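TRAP dicarboxylate transporter-DctP subunit (Marinobacter aquaeolei, PDB 4PFI) probably binds a small organic acid in the periplasm and hands it to a TRAP-type membrane transporter, as in other solute-binding proteins of family 7. Local coordinates at residues L116-P121 against R192-D197; W159-A164 against F223-M228; N166-P171 against L177-M182; E288-I293 against I299-L304. All blocks are in the same frame, centred on the assembly; numbering follows the deposited sequence.

All four contacts are formed within one chain. Along the sequence contacts 1 and 2 interlock, since 159-164 falls between the halves of contact 1 and 223-228 lies beyond them; contact 3 is a short local closure inside both spans, and contact 4 follows later. Contacts 2 and 4 are neighbours, with centres about 9 Å apart, and Glu-226 and Glu-227 of contact 2 form long, weak ion pairs with Arg-289 of contact 4. Contacts 1 and 3, with centres about 10 Å apart, share the Asp-197 to Arg-178 salt bridge. Contacts 2, 3 and 4 reach the same mixed sheet, so helices and loops are packed about one continuous framework, with contacts 1 and 4 farthest apart, their centres separated by about 21 Å.

Contact 1: residues L116-P121 against R192-D197; sequences LHFLLP and RSYGAD
His-117 and Tyr-194 meet through a buried polar pair, the imidazole ND1 lying 2.8 Å from the phenol OH of Tyr-194. Either atom could donate, and the bond is fairly straight at 158°.

Traced outward, the histidine side chain is near the hydroxyl already at CB, which stands 3.8 Å from Tyr-194 OH, and CG is only slightly nearer to it. CG is anti to the carbonyl carbon (chi1 -68°), and from there the ring presents its ND1 edge so that the hydroxyl oxygen lies in the imidazole plane. Beyond ND1, CE1 passes within 3.8 Å of Tyr-194 CE2. The two rings meet rim to rim, their planes inclined at 41°, with neither covering the other's face. A second aromatic edge reaches the same hydroxyl: Phe-118 CE2 is 3.8 Å from Tyr-194 OH, near the plane of the phenylalanine ring. A phenylalanine in place of Tyr-194 would probably leave His-117 ND1 without its hydrogen-bond partner inside the aromatic cluster.

Around the pair, Phe-191 meets the His-117 ring edge-to-face and Phe-312 does the same to Tyr-194, which sets the polar bond among aromatic rings. Tyr-194 itself sits at a helix end: Gly-195 N bonds to Arg-192 O, and Gly-195 has positive phi. A buried His-Tyr hydrogen bond thus ties the loop before helix 124-132 to the Schellman motif that ends helix 185-192.

Contact 2: residues W159-A164 against F223-M228; sequences WMTWTA and FAIEEM
Ile-225 points its CD1 methyl from the helix onto two threonines of the strand, and meets them in different ways. It comes tip to tip with Thr-163, whose CG2 lies 4.0 Å from Ile-225 CD1. Against Thr-161 the isoleucine runs at about a right angle, with CD1 4.1 Å from Thr-161 CB and as far from its carbonyl O.

In Thr-163, OG1 lies between the backbone N and the carbonyl carbon (chi1 66°), which turns CG2 to the helix while the hydroxyl bonds to Gln-234 and Gln-218. Across the contact the touching groups are thus chiefly methyl and methine carbons, and the polar end of Thr-163 is satisfied by other strands and loops. Thr-161 and Thr-163 share one face of the strand, as expected for alternate residues, whereas the CB of Trp-162 between them points away from the helix.

Strands 217-220 and 236-239 both pair antiparallel with strand 149-164. Ile-225 also touches Gln-218 and Asn-220, and Leu-237 packs against both threonines, so helix 222-228 packs on this part of the sheet, with helix 263-296 against Phe-223 and Glu-226.

Contact 3: residues N166-P171 against L177-M182; sequences NPLRTP and LRFRTM
Leu-168 divides its two methyls between Leu-177 and Phe-179, and this fork is the closely packed part of the contact. Its CD2 lies 4.0 Å from CD2 of Leu-177, while CD1 approaches CE1 of the Phe-179 ring at 4.1 Å. The side chains run at a slant to one another in both pairs. Phe-179 extends its ring from the strand with CG anti to the backbone N (chi1 -164°), which brings CE1 to the leucine. The aromatic ring is itself held by Phe-191, which stacks on it, and by Phe-174 in an edge-to-face pairing.

The contact thins at Asn-166, whose ND2 stays 4.6 Å from Leu-177 CD2; Leu-177, though one of the close pair, is itself partly exposed. The amide turns instead to its own loop: Asn-166 ND2 donates to Pro-167 O at 3.2 Å, with the hydrogen bond at 159° and the donor well above the carbonyl plane.

The polar groups named here find partners within their own segment or in neighbours such as Thr-238, whose OG1 bonds to Leu-168 N. Between the two segments, loop 166-171 is held against Leu-177 and the start of strand 178-180 by carbon contact, which sets no precise direction, while the hydrogen bonds to Thr-238 and those of Arg-169 N and Thr-170 N to Asp-173 probably fix the loop.

Contact 4: residues E288-I293 against I299-L304; sequences ERLETI and IRVVRL
Ile-293 and Ile-299 touch in a helix-on-sheet packing, in which the final turns of the long helix 263-296 lie against strand 300-303 and Ile-299 stands just ahead of the strand, the two elements joined by a short connection. Strand 300-303 pairs parallel with strand 236-239 in the mixed sheet.

The apolar contacts are made by branched side chains. CG2 of Ile-293 meets CG2 of Ile-299 at 3.9 Å, the two isoleucines slanting past each other. On the helix side this methyl is anti to the backbone N, while CG1 is anti to the carbonyl carbon (chi1 -82°). One turn earlier, Leu-290 brings CD1 to within 4.4 Å of Val-301 CG2, a looser approach than that between the isoleucines. Ile-299 and Val-301, two apart in sequence, direct their CB atoms toward the helix. Both isoleucines also touch His-231, and Leu-290 packs on Leu-237 of the adjoining strand.

The remaining contact sets a charged group against a methyl. In the exposed Arg-303, the last residue of strand 300-303, a bend at the second torsion (chi2 -136°) brings NH1 to the CD2 methyl of Leu-290, the two side chains approaching from opposite directions.

Backbone bonds keep the helix regular here, with Ile-293 N bonded to Arg-289 O at 2.9 Å. A sodium ion lies about 4 Å from the side chain of Ile-299, at a site made by Gln-234, Asn-235 and Gly-298. In the charged pair, Leu-290 CD2 lies 3.7 Å from Arg-303 NH1.

Contact 1: residues L116-P121 against R192-D197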
# COMPACT_ATOMS: atom_id res chain seq x y z
N LEU A 116 -4.99 -8.12 4.11
CA LEU A 116 -6.18 -8.94 4.44
C LEU A 116 -7.47 -8.29 3.92
O LEU A 116 -7.67 -7.08 4.06
CB LEU A 116 -6.29 -9.15 5.96
CG LEU A 116 -5.26 -10.14 6.55
CD1 LEU A 116 -5.32 -10.11 8.05
CD2 LEU A 116 -5.49 -11.56 6.02
N HIS A 117 -8.34 -9.07 3.30
CA HIS A 117 -9.54 -8.48 2.71
C HIS A 117 -10.62 -8.23 3.78
O HIS A 117 -10.79 -9.05 4.68
CB HIS A 117 -10.09 -9.39 1.60
CG HIS A 117 -9.20 -9.48 0.40
ND1 HIS A 117 -9.56 -10.13 -0.75
CD2 HIS A 117 -7.96 -8.98 0.18
CE1 HIS A 117 -8.58 -10.04 -1.63
NE2 HIS A 117 -7.60 -9.36 -1.09
N PHE A 118 -11.33 -7.10 3.68
CA PHE A 118 -12.50 -6.79 4.51
C PHE A 118 -12.18 -6.68 6.00
O PHE A 118 -13.02 -6.96 6.83
CB PHE A 118 -13.61 -7.82 4.26
CG PHE A 118 -13.97 -7.95 2.81
CD1 PHE A 118 -14.66 -6.93 2.16
CD2 PHE A 118 -13.60 -9.07 2.07
CE1 PHE A 118 -14.96 -7.02 0.81
CE2 PHE A 118 -13.92 -9.16 0.72
CZ PHE A 118 -14.59 -8.13 0.09
N LEU A 119 -10.97 -6.24 6.34
CA LEU A 119 -10.54 -6.22 7.72
C LEU A 119 -10.62 -4.80 8.28
O LEU A 119 -11.41 -4.52 9.18
CB LEU A 119 -9.12 -6.75 7.86
CG LEU A 119 -8.58 -6.75 9.30
CD1 LEU A 119 -8.99 -8.02 10.01
CD2 LEU A 119 -7.08 -6.57 9.30
N LEU A 120 -9.78 -3.92 7.75
CA LEU A 120 -9.82 -2.52 8.12
C LEU A 120 -11.19 -1.95 7.79
O LEU A 120 -11.84 -2.42 6.86
CB LEU A 120 -8.75 -1.75 7.36
CG LEU A 120 -7.33 -1.79 7.90
CD1 LEU A 120 -6.89 -3.20 8.30
CD2 LEU A 120 -6.41 -1.20 6.83
N PRO A 121 -11.64 -0.94 8.54
CA PRO A 121 -12.96 -0.34 8.29
C PRO A 121 -13.07 0.27 6.87
O PRO A 121 -12.12 0.90 6.41
CB PRO A 121 -13.07 0.74 9.38
CG PRO A 121 -11.68 0.97 9.85
CD PRO A 121 -10.95 -0.31 9.68
N ARG A 192 -6.07 -17.06 -3.10
CA ARG A 192 -6.16 -18.50 -3.10
C ARG A 192 -7.47 -18.90 -2.42
O ARG A 192 -8.08 -19.89 -2.79
CB ARG A 192 -4.96 -19.10 -2.38
CG ARG A 192 -4.70 -20.53 -2.69
CD ARG A 192 -3.43 -21.00 -1.96
NE ARG A 192 -2.17 -20.57 -2.61
CZ ARG A 192 -1.25 -19.76 -2.07
NH1 ARG A 192 -1.39 -19.24 -0.86
NH2 ARG A 192 -0.15 -19.47 -2.76
N SER A 193 -7.91 -18.13 -1.44
CA SER A 193 -9.18 -18.42 -0.76
C SER A 193 -10.37 -18.43 -1.73
O SER A 193 -11.31 -19.18 -1.55
CB SER A 193 -9.48 -17.40 0.33
OG SER A 193 -8.46 -17.36 1.29
N TYR A 194 -10.32 -17.58 -2.75
CA TYR A 194 -11.39 -17.50 -3.76
C TYR A 194 -11.23 -18.58 -4.82
O TYR A 194 -12.09 -18.74 -5.68
CB TYR A 194 -11.39 -16.11 -4.42
CG TYR A 194 -11.49 -14.97 -3.43
CD1 TYR A 194 -12.16 -15.13 -2.21
CD2 TYR A 194 -10.90 -13.75 -3.70
CE1 TYR A 194 -12.25 -14.10 -1.29
CE2 TYR A 194 -10.97 -12.71 -2.79
CZ TYR A 194 -11.65 -12.90 -1.59
OH TYR A 194 -11.74 -11.87 -0.70
N GLY A 195 -10.12 -19.32 -4.75
CA GLY A 195 -9.87 -20.40 -5.67
C GLY A 195 -9.01 -19.98 -6.85
O GLY A 195 -9.08 -20.59 -7.91
N ALA A 196 -8.21 -18.93 -6.70
CA ALA A 196 -7.30 -18.52 -7.76
C ALA A 196 -5.97 -19.24 -7.60
O ALA A 196 -5.72 -19.85 -6.57
CB ALA A 196 -7.10 -17.01 -7.77
N ASP A 197 -5.12 -19.19 -8.63
CA ASP A 197 -3.71 -19.55 -8.50
C ASP A 197 -2.92 -18.25 -8.54
O ASP A 197 -2.68 -17.69 -9.62
CB ASP A 197 -3.24 -20.46 -9.64
CG ASP A 197 -1.73 -20.70 -9.62
OD1 ASP A 197 -1.12 -20.62 -8.53
OD2 ASP A 197 -1.15 -20.96 -10.70

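Contact 2: residues W159-A164 against F223-M228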
# COMPACT_ATOMS: atom_id res chain seq x y z
N TRP A 159 -7.88 2.46 -2.68
CA TRP A 159 -8.50 1.16 -2.73
C TRP A 159 -7.80 0.27 -3.76
O TRP A 159 -7.61 0.68 -4.91
CB TRP A 159 -9.95 1.34 -3.15
CG TRP A 159 -10.88 1.72 -2.05
CD1 TRP A 159 -11.58 2.87 -1.94
CD2 TRP A 159 -11.19 0.94 -0.89
NE1 TRP A 159 -12.32 2.86 -0.77
CE2 TRP A 159 -12.09 1.69 -0.11
CE3 TRP A 159 -10.78 -0.32 -0.44
CZ2 TRP A 159 -12.61 1.23 1.10
CZ3 TRP A 159 -11.29 -0.78 0.77
CH2 TRP A 159 -12.20 -0.01 1.52
N MSE A 160 -7.45 -0.96 -3.40
CA MSE A 160 -6.99 -1.94 -4.41
C MSE A 160 -8.14 -2.19 -5.40
O MSE A 160 -9.30 -2.30 -4.99
CB MSE A 160 -6.53 -3.26 -3.78
CG MSE A 160 -5.34 -3.11 -2.84
SE MSE A 160 -3.69 -2.64 -3.80
CE MSE A 160 -3.21 -4.42 -4.50
N THR A 161 -7.83 -2.27 -6.68
CA THR A 161 -8.84 -2.48 -7.71
C THR A 161 -8.47 -3.70 -8.53
O THR A 161 -7.30 -3.98 -8.73
CB THR A 161 -8.94 -1.23 -8.60
OG1 THR A 161 -9.51 -0.14 -7.84
CG2 THR A 161 -9.79 -1.51 -9.83
N TRP A 162 -9.45 -4.49 -8.95
CA TRP A 162 -9.16 -5.73 -9.66
C TRP A 162 -9.39 -5.53 -11.17
O TRP A 162 -10.32 -4.84 -11.56
CB TRP A 162 -10.10 -6.84 -9.19
CG TRP A 162 -10.05 -7.17 -7.74
CD1 TRP A 162 -9.09 -6.82 -6.86
CD2 TRP A 162 -11.00 -7.94 -7.01
NE1 TRP A 162 -9.36 -7.34 -5.61
CE2 TRP A 162 -10.54 -8.03 -5.68
CE3 TRP A 162 -12.20 -8.56 -7.34
CZ2 TRP A 162 -11.23 -8.71 -4.69
CZ3 TRP A 162 -12.89 -9.24 -6.35
CH2 TRP A 162 -12.40 -9.31 -5.05
N THR A 163 -8.54 -6.12 -12.01
CA THR A 163 -8.80 -6.19 -13.44
C THR A 163 -8.72 -7.64 -13.90
O THR A 163 -8.04 -8.48 -13.30
CB THR A 163 -7.79 -5.36 -14.30
OG1 THR A 163 -6.48 -5.91 -14.21
CG2 THR A 163 -7.71 -3.96 -13.84
N ALA A 164 -9.45 -7.91 -14.98
CA ALA A 164 -9.44 -9.17 -15.65
C ALA A 164 -10.16 -9.00 -16.99
O ALA A 164 -10.55 -7.89 -17.37
CB ALA A 164 -10.14 -10.22 -14.80
N PHE A 223 -4.36 4.41 -10.01
CA PHE A 223 -3.25 5.16 -10.61
C PHE A 223 -2.14 4.27 -11.11
O PHE A 223 -1.50 4.59 -12.08
CB PHE A 223 -2.65 6.25 -9.69
CG PHE A 223 -1.88 5.73 -8.54
CD1 PHE A 223 -0.51 5.50 -8.62
CD2 PHE A 223 -2.54 5.46 -7.32
CE1 PHE A 223 0.20 5.01 -7.47
CE2 PHE A 223 -1.86 4.97 -6.22
CZ PHE A 223 -0.49 4.75 -6.28
N ALA A 224 -1.89 3.17 -10.41
CA ALA A 224 -0.82 2.27 -10.84
C ALA A 224 -1.26 1.50 -12.12
O ALA A 224 -0.46 1.28 -13.04
CB ALA A 224 -0.47 1.31 -9.73
N ILE A 225 -2.55 1.13 -12.19
CA ILE A 225 -3.11 0.48 -13.37
C ILE A 225 -2.99 1.39 -14.61
O ILE A 225 -2.57 0.94 -15.69
CB ILE A 225 -4.58 0.12 -13.12
CG1 ILE A 225 -4.64 -1.01 -12.08
CG2 ILE A 225 -5.27 -0.29 -14.41
CD1 ILE A 225 -6.04 -1.24 -11.50
N GLU A 226 -3.38 2.65 -14.47
CA GLU A 226 -3.28 3.60 -15.57
C GLU A 226 -1.81 3.79 -15.98
O GLU A 226 -1.48 3.77 -17.16
CB GLU A 226 -3.93 4.96 -15.22
CG GLU A 226 -4.07 5.92 -16.39
CD GLU A 226 -2.75 6.58 -16.80
OE1 GLU A 226 -1.89 6.83 -15.91
OE2 GLU A 226 -2.55 6.86 -18.01
N GLU A 227 -0.94 4.01 -15.00
CA GLU A 227 0.48 4.26 -15.26
C GLU A 227 1.15 3.11 -16.05
O GLU A 227 1.95 3.36 -16.95
CB GLU A 227 1.23 4.46 -13.95
CG GLU A 227 2.65 4.93 -14.14
CD GLU A 227 2.72 6.26 -14.91
OE1 GLU A 227 1.91 7.19 -14.61
OE2 GLU A 227 3.57 6.37 -15.82
N MSE A 228 0.83 1.85 -15.71
CA MSE A 228 1.42 0.68 -16.36
C MSE A 228 0.66 0.31 -17.61
O MSE A 228 1.06 -0.59 -18.32
CB MSE A 228 1.34 -0.55 -15.43
CG MSE A 228 1.61 -0.27 -13.97
SE MSE A 228 3.22 -1.07 -13.40
CE MSE A 228 4.27 0.11 -14.57

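Contact 3: residues N166-P171 against L177-M182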
# COMPACT_ATOMS: atom_id res chain seq x y z
N ASN A 166 -13.00 -10.59 -17.47
CA ASN A 166 -14.39 -10.86 -17.12
C ASN A 166 -14.68 -10.22 -15.78
O ASN A 166 -13.75 -9.85 -15.07
CB ASN A 166 -14.67 -12.38 -17.07
CG ASN A 166 -13.62 -13.15 -16.31
OD1 ASN A 166 -12.61 -13.61 -16.88
ND2 ASN A 166 -13.82 -13.27 -15.01
N PRO A 167 -15.96 -10.07 -15.42
CA PRO A 167 -16.25 -9.48 -14.10
C PRO A 167 -15.90 -10.45 -12.98
O PRO A 167 -15.92 -11.65 -13.21
CB PRO A 167 -17.77 -9.21 -14.14
CG PRO A 167 -18.19 -9.40 -15.59
CD PRO A 167 -17.19 -10.39 -16.17
N LEU A 168 -15.57 -9.94 -11.81
CA LEU A 168 -15.20 -10.77 -10.68
C LEU A 168 -16.22 -10.53 -9.56
O LEU A 168 -15.93 -9.86 -8.57
CB LEU A 168 -13.79 -10.44 -10.22
CG LEU A 168 -12.70 -10.73 -11.27
CD1 LEU A 168 -11.40 -10.01 -10.95
CD2 LEU A 168 -12.44 -12.23 -11.40
N ARG A 169 -17.44 -11.07 -9.75
CA ARG A 169 -18.55 -10.80 -8.85
C ARG A 169 -18.70 -11.81 -7.72
O ARG A 169 -19.24 -11.47 -6.67
CB ARG A 169 -19.86 -10.77 -9.64
CG ARG A 169 -19.92 -9.68 -10.68
CD ARG A 169 -21.10 -9.90 -11.63
NE ARG A 169 -21.26 -8.76 -12.53
CZ ARG A 169 -21.70 -7.57 -12.13
NH1 ARG A 169 -22.02 -7.38 -10.85
NH2 ARG A 169 -21.80 -6.57 -13.01
N THR A 170 -18.24 -13.03 -7.94
CA THR A 170 -18.29 -14.07 -6.90
C THR A 170 -16.95 -14.80 -6.85
O THR A 170 -16.20 -14.76 -7.82
CB THR A 170 -19.41 -15.10 -7.15
OG1 THR A 170 -19.07 -15.90 -8.29
CG2 THR A 170 -20.72 -14.39 -7.42
N PRO A 171 -16.64 -15.44 -5.72
CA PRO A 171 -15.43 -16.26 -5.62
C PRO A 171 -15.34 -17.25 -6.76
O PRO A 171 -14.25 -17.49 -7.28
CB PRO A 171 -15.62 -17.00 -4.29
CG PRO A 171 -16.48 -16.09 -3.49
CD PRO A 171 -17.39 -15.41 -4.46
N LEU A 177 -8.12 -19.19 -12.16
CA LEU A 177 -7.50 -17.98 -12.71
C LEU A 177 -6.10 -17.77 -12.19
O LEU A 177 -5.89 -17.81 -10.98
CB LEU A 177 -8.34 -16.75 -12.34
CG LEU A 177 -9.18 -16.19 -13.48
CD1 LEU A 177 -9.95 -17.30 -14.18
CD2 LEU A 177 -10.12 -15.10 -12.95
N ARG A 178 -5.14 -17.56 -13.08
CA ARG A 178 -3.83 -17.08 -12.65
C ARG A 178 -3.97 -15.60 -12.37
O ARG A 178 -4.27 -14.81 -13.27
CB ARG A 178 -2.77 -17.30 -13.74
CG ARG A 178 -2.52 -18.76 -14.05
CD ARG A 178 -1.36 -19.26 -13.22
NE ARG A 178 -0.10 -18.94 -13.86
CZ ARG A 178 1.07 -19.50 -13.55
NH1 ARG A 178 1.15 -20.42 -12.59
NH2 ARG A 178 2.16 -19.12 -14.21
N PHE A 179 -3.79 -15.21 -11.11
CA PHE A 179 -4.08 -13.85 -10.69
C PHE A 179 -2.86 -13.27 -9.99
O PHE A 179 -2.31 -13.90 -9.09
CB PHE A 179 -5.34 -13.83 -9.78
CG PHE A 179 -5.94 -12.45 -9.60
CD1 PHE A 179 -6.85 -11.94 -10.54
CD2 PHE A 179 -5.57 -11.64 -8.53
CE1 PHE A 179 -7.38 -10.65 -10.38
CE2 PHE A 179 -6.11 -10.34 -8.37
CZ PHE A 179 -7.01 -9.85 -9.29
N ARG A 180 -2.42 -12.08 -10.40
CA ARG A 180 -1.19 -11.48 -9.88
C ARG A 180 -1.46 -10.60 -8.62
O ARG A 180 -2.20 -9.62 -8.65
CB ARG A 180 -0.44 -10.76 -11.01
CG ARG A 180 0.37 -9.52 -10.66
CD ARG A 180 1.45 -9.77 -9.73
NE ARG A 180 2.57 -8.86 -9.92
CZ ARG A 180 3.43 -8.48 -8.96
NH1 ARG A 180 4.44 -7.68 -9.26
NH2 ARG A 180 3.30 -8.88 -7.70
N THR A 181 -0.86 -11.02 -7.51
CA THR A 181 -1.16 -10.46 -6.20
C THR A 181 0.05 -9.68 -5.70
O THR A 181 1.11 -9.75 -6.31
CB THR A 181 -1.41 -11.61 -5.16
OG1 THR A 181 -0.21 -12.38 -4.99
CG2 THR A 181 -2.54 -12.53 -5.60
N MSE A 182 -0.10 -8.97 -4.58
CA MSE A 182 1.06 -8.38 -3.90
C MSE A 182 2.00 -9.52 -3.49
O MSE A 182 1.57 -10.67 -3.30
CB MSE A 182 0.63 -7.55 -2.67
CG MSE A 182 -0.14 -6.25 -3.00
SE MSE A 182 0.81 -5.07 -4.29
CE MSE A 182 0.04 -5.78 -5.93

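Contact 4: residues E288-I293 against I299-L304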
# COMPACT_ATOMS: atom_id res chain seq x y z
N GLU A 288 -8.97 10.91 -10.95
CA GLU A 288 -8.44 11.49 -12.18
C GLU A 288 -7.96 10.36 -13.10
O GLU A 288 -8.22 10.34 -14.30
CB GLU A 288 -7.23 12.34 -11.79
CG GLU A 288 -6.94 13.55 -12.61
CD GLU A 288 -5.72 14.33 -12.06
OE1 GLU A 288 -4.73 14.50 -12.82
OE2 GLU A 288 -5.73 14.76 -10.87
N ARG A 289 -7.25 9.41 -12.51
CA ARG A 289 -6.68 8.35 -13.30
C ARG A 289 -7.78 7.44 -13.82
O ARG A 289 -7.70 6.94 -14.95
CB ARG A 289 -5.69 7.59 -12.48
CG ARG A 289 -4.46 8.42 -12.18
CD ARG A 289 -3.71 8.70 -13.44
NE ARG A 289 -2.28 8.60 -13.17
CZ ARG A 289 -1.48 9.62 -12.99
NH1 ARG A 289 -1.94 10.85 -13.06
NH2 ARG A 289 -0.20 9.42 -12.75
N LEU A 290 -8.84 7.26 -13.04
CA LEU A 290 -9.97 6.49 -13.52
C LEU A 290 -10.60 7.15 -14.77
O LEU A 290 -10.92 6.45 -15.73
CB LEU A 290 -11.00 6.26 -12.42
CG LEU A 290 -12.22 5.42 -12.84
CD1 LEU A 290 -11.87 4.09 -13.53
CD2 LEU A 290 -13.03 5.15 -11.57
N GLU A 291 -10.76 8.47 -14.78
CA GLU A 291 -11.29 9.15 -15.98
C GLU A 291 -10.34 8.94 -17.18
O GLU A 291 -10.78 8.69 -18.29
CB GLU A 291 -11.50 10.65 -15.72
N THR A 292 -9.04 9.03 -16.94
CA THR A 292 -8.06 8.78 -18.00
C THR A 292 -8.21 7.36 -18.57
O THR A 292 -8.22 7.17 -19.78
CB THR A 292 -6.63 9.01 -17.47
OG1 THR A 292 -6.52 10.38 -17.07
CG2 THR A 292 -5.59 8.67 -18.53
N ILE A 293 -8.32 6.37 -17.69
CA ILE A 293 -8.57 5.00 -18.11
C ILE A 293 -9.81 4.88 -19.02
O ILE A 293 -9.76 4.20 -20.03
CB ILE A 293 -8.72 4.07 -16.88
CG1 ILE A 293 -7.36 3.67 -16.34
CG2 ILE A 293 -9.46 2.81 -17.23
CD1 ILE A 293 -7.38 3.10 -14.90
N ILE A 299 -13.17 -0.77 -21.69
CA ILE A 299 -13.05 -1.19 -20.32
C ILE A 299 -14.29 -0.83 -19.50
O ILE A 299 -14.77 0.29 -19.48
CB ILE A 299 -11.75 -0.67 -19.67
CG1 ILE A 299 -10.97 -1.88 -19.13
CG2 ILE A 299 -12.06 0.23 -18.55
CD1 ILE A 299 -9.84 -1.55 -18.20
N ARG A 300 -14.80 -1.85 -18.84
CA ARG A 300 -16.05 -1.85 -18.12
C ARG A 300 -15.75 -1.65 -16.62
O ARG A 300 -14.73 -2.13 -16.12
CB ARG A 300 -16.66 -3.22 -18.42
CG ARG A 300 -18.00 -3.48 -17.96
CD ARG A 300 -18.61 -4.71 -18.71
NE ARG A 300 -20.06 -4.51 -18.68
CZ ARG A 300 -20.80 -4.13 -19.71
NH1 ARG A 300 -20.28 -3.97 -20.93
NH2 ARG A 300 -22.10 -3.94 -19.51
N VAL A 301 -16.59 -0.91 -15.91
CA VAL A 301 -16.39 -0.70 -14.49
C VAL A 301 -17.51 -1.40 -13.72
O VAL A 301 -18.68 -1.24 -14.03
CB VAL A 301 -16.39 0.79 -14.13
CG1 VAL A 301 -16.41 0.96 -12.62
CG2 VAL A 301 -15.16 1.45 -14.73
N VAL A 302 -17.14 -2.16 -12.69
CA VAL A 302 -18.13 -2.91 -11.94
C VAL A 302 -17.92 -2.63 -10.46
O VAL A 302 -16.84 -2.90 -9.97
CB VAL A 302 -17.99 -4.43 -12.21
CG1 VAL A 302 -18.91 -5.22 -11.28
CG2 VAL A 302 -18.27 -4.76 -13.69
N ARG A 303 -18.88 -2.03 -9.77
CA ARG A 303 -18.79 -1.91 -8.31
C ARG A 303 -19.64 -3.00 -7.69
O ARG A 303 -20.82 -3.08 -7.96
CB ARG A 303 -19.27 -0.55 -7.79
CG ARG A 303 -18.83 0.58 -8.72
CD ARG A 303 -18.28 1.80 -8.00
NE ARG A 303 -17.65 2.71 -8.96
CZ ARG A 303 -16.55 3.42 -8.71
NH1 ARG A 303 -16.03 4.21 -9.64
NH2 ARG A 303 -15.96 3.32 -7.50
N LEU A 304 -19.02 -3.86 -6.89
CA LEU A 304 -19.75 -4.95 -6.25
C LEU A 304 -20.83 -4.42 -5.31
O LEU A 304 -20.64 -3.40 -4.64
CB LEU A 304 -18.79 -5.86 -5.49
CG LEU A 304 -17.75 -6.60 -6.34
CD1 LEU A 304 -17.02 -7.62 -5.47
CD2 LEU A 304 -18.33 -7.25 -7.60